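Local coordinates for bifunctional purine biosynthetic protein ADE5,7 (PDB 7LVO) that makes glycinamide ribonucleotide through its N-terminal ligase half, the part in this chain, while its other half closes the imidazole ring in de novo purine synthesis, at residues V381-E386 with R427-C432. Residues are numbered along the deposited sequence; the frame is centred on the assembly and turned at random.
Sequences VVLASE and RVLAVC. With EDO (1,2-ethanediol), chain C.
Val428 and Leu429 both meet the carbonyl of Leu383, and backbone torsions make this possible: Val428 adopts helical backbone torsions (psi -52°) before Leu429 returns to an extended shape. Two N-H groups in succession thus swing onto a single acceptor. Val428 N reaches Leu383 O at 2.8 Å, Leu429 N reaches that same Leu383 O at 3.3 Å, and both donors lie in the carbonyl plane. The strand pair shows how an extra residue is absorbed without giving up backbone pairing. Leu383 N in turn donates to Leu429 O at 2.8 Å, and further along the ladder Val381 and Val431 exchange a reciprocal pair of hydrogen bonds. Between these pairs, Ala430 CA comes within 3.2 Å of Val381 O, a CA-H...O contact.

Side chains divide between the two faces. On one, Leu383 and Leu429 lie side by side and point the same way, with CB of Leu383 4.0 Å from CD1 of Leu429; Val381 and Val431 share this face, which helix 438-449 and Ile452 cover. On the other, CG1 of Val382, anti to its backbone N (chi1 171°), packs 3.8 Å from CB of Arg427. The arginine then bends at chi3, its NH1 bonding to Gly275 O, while O2 of a 1,2-ethanediol, probably from the crystallisation liquor, lies at the guanidinium edge near its plane and takes a weak hydrogen bond from NH2. At the bulge, OG of Ser385 touches CG2 of Val428 at 3.3 Å and hydrogen-bonds to Gly425 O. Strands 377-384 and 427-435, both from the C-domain part of GAR synthetase, are neighbours in an antiparallel sheet that also takes in strands 259-263 and 277-280, and Val428 and Leu429, together with Leu383 opposite them, form a classic beta bulge.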
loop_
_atom_site.group_PDB
_atom_site.type_symbol
_atom_site.label_atom_id
_atom_site.label_comp_id
_atom_site.label_asym_id
_atom_site.label_seq_id
_atom_site.Cartn_x
_atom_site.Cartn_y
_atom_site.Cartn_z
ATOM N N VAL A 381 1.446 -11.369 -9.571
ATOM C CA VAL A 381 2.805 -11.440 -10.105
ATOM C C VAL A 381 3.021 -10.230 -11.004
ATOM O O VAL A 381 2.283 -10.031 -11.975
ATOM C CB VAL A 381 3.048 -12.742 -10.876
ATOM C CG1 VAL A 381 4.457 -12.736 -11.472
ATOM C CG2 VAL A 381 2.858 -13.951 -9.968
ATOM N N VAL A 382 4.039 -9.436 -10.687
ATOM C CA VAL A 382 4.275 -8.158 -11.343
ATOM C C VAL A 382 5.173 -8.362 -12.556
ATOM O O VAL A 382 6.172 -9.090 -12.502
ATOM C CB VAL A 382 4.898 -7.146 -10.358
ATOM C CG1 VAL A 382 5.340 -5.886 -11.097
ATOM C CG2 VAL A 382 3.912 -6.796 -9.249
ATOM N N LEU A 383 4.808 -7.713 -13.657
ATOM C CA LEU A 383 5.661 -7.580 -14.829
ATOM C C LEU A 383 6.215 -6.160 -14.857
ATOM O O LEU A 383 5.447 -5.191 -14.848
ATOM C CB LEU A 383 4.885 -7.885 -16.104
ATOM C CG LEU A 383 5.070 -9.286 -16.689
ATOM C CD1 LEU A 383 4.680 -10.361 -15.696
ATOM C CD2 LEU A 383 4.259 -9.431 -17.973
ATOM N N ALA A 384 7.540 -6.039 -14.875
ATOM C CA ALA A 384 8.206 -4.749 -14.792
ATOM C C ALA A 384 8.969 -4.459 -16.083
ATOM O O ALA A 384 9.137 -5.324 -16.943
ATOM C CB ALA A 384 9.156 -4.702 -13.588
ATOM N N SER A 385 9.440 -3.223 -16.191
ATOM C CA SER A 385 10.184 -2.767 -17.356
ATOM C C SER A 385 11.668 -3.080 -17.212
ATOM O O SER A 385 12.207 -3.146 -16.107
ATOM C CB SER A 385 9.994 -1.260 -17.555
ATOM O OG SER A 385 8.632 -0.931 -17.792
ATOM N N GLU A 386 12.329 -3.260 -18.356
ATOM C CA GLU A 386 13.756 -3.550 -18.376
ATOM C C GLU A 386 14.531 -2.483 -17.614
ATOM O O GLU A 386 14.462 -1.295 -17.947
ATOM C CB GLU A 386 14.244 -3.634 -19.822
ATOM C CG GLU A 386 15.718 -3.957 -19.971
ATOM C CD GLU A 386 16.150 -4.042 -21.429
ATOM O OE1 GLU A 386 15.273 -3.983 -22.317
ATOM O OE2 GLU A 386 17.365 -4.167 -21.680
ATOM N N ARG A 427 6.933 -0.779 -12.741
ATOM C CA ARG A 427 6.005 -1.895 -12.654
ATOM C C ARG A 427 4.870 -1.657 -13.642
ATOM O O ARG A 427 4.109 -0.691 -13.503
ATOM C CB ARG A 427 5.477 -2.042 -11.226
ATOM C CG ARG A 427 6.569 -2.324 -10.202
ATOM C CD ARG A 427 5.998 -2.665 -8.828
ATOM N NE ARG A 427 5.379 -1.513 -8.188
ATOM C CZ ARG A 427 4.711 -1.554 -7.042
ATOM N NH1 ARG A 427 4.562 -2.680 -6.368
ATOM N NH2 ARG A 427 4.194 -0.436 -6.555
ATOM N N VAL A 428 4.764 -2.523 -14.646
ATOM C CA VAL A 428 3.819 -2.313 -15.737
ATOM C C VAL A 428 2.435 -2.843 -15.387
ATOM O O VAL A 428 1.434 -2.130 -15.512
ATOM C CB VAL A 428 4.361 -2.960 -17.027
ATOM C CG1 VAL A 428 3.436 -2.678 -18.196
ATOM C CG2 VAL A 428 5.761 -2.448 -17.322
ATOM N N LEU A 429 2.349 -4.095 -14.947
ATOM C CA LEU A 429 1.062 -4.690 -14.627
ATOM C C LEU A 429 1.290 -5.870 -13.687
ATOM O O LEU A 429 2.426 -6.235 -13.369
ATOM C CB LEU A 429 0.315 -5.109 -15.899
ATOM C CG LEU A 429 0.990 -6.098 -16.861
ATOM C CD1 LEU A 429 0.952 -7.517 -16.307
ATOM C CD2 LEU A 429 0.335 -6.030 -18.223
ATOM N N ALA A 430 0.192 -6.466 -13.241
ATOM C CA ALA A 430 0.225 -7.626 -12.363
ATOM C C ALA A 430 -0.775 -8.652 -12.875
ATOM O O ALA A 430 -1.933 -8.316 -13.138
ATOM C CB ALA A 430 -0.100 -7.233 -10.918
ATOM N N VAL A 431 -0.322 -9.889 -13.030
ATOM C CA VAL A 431 -1.174 -11.006 -13.428
ATOM C C VAL A 431 -1.575 -11.738 -12.155
ATOM O O VAL A 431 -0.713 -12.229 -11.420
ATOM C CB VAL A 431 -0.457 -11.941 -14.410
ATOM C CG1 VAL A 431 -1.413 -13.021 -14.906
ATOM C CG2 VAL A 431 0.106 -11.151 -15.579
ATOM N N CYS A 432 -2.873 -11.799 -11.886
ATOM C CA CYS A 432 -3.380 -12.241 -10.594
ATOM C C CYS A 432 -4.421 -13.331 -10.780
ATOM O O CYS A 432 -5.075 -13.420 -11.823
ATOM C CB CYS A 432 -3.990 -11.064 -9.827
ATOM S SG CYS A 432 -2.983 -9.551 -9.861
HETATM C C1 EDO C . 6.803 1.319 -10.101
HETATM O O1 EDO C . 6.842 2.547 -10.839
HETATM C C2 EDO C . 6.883 1.600 -8.604
HETATM O O2 EDO C . 5.671 2.228 -8.166
#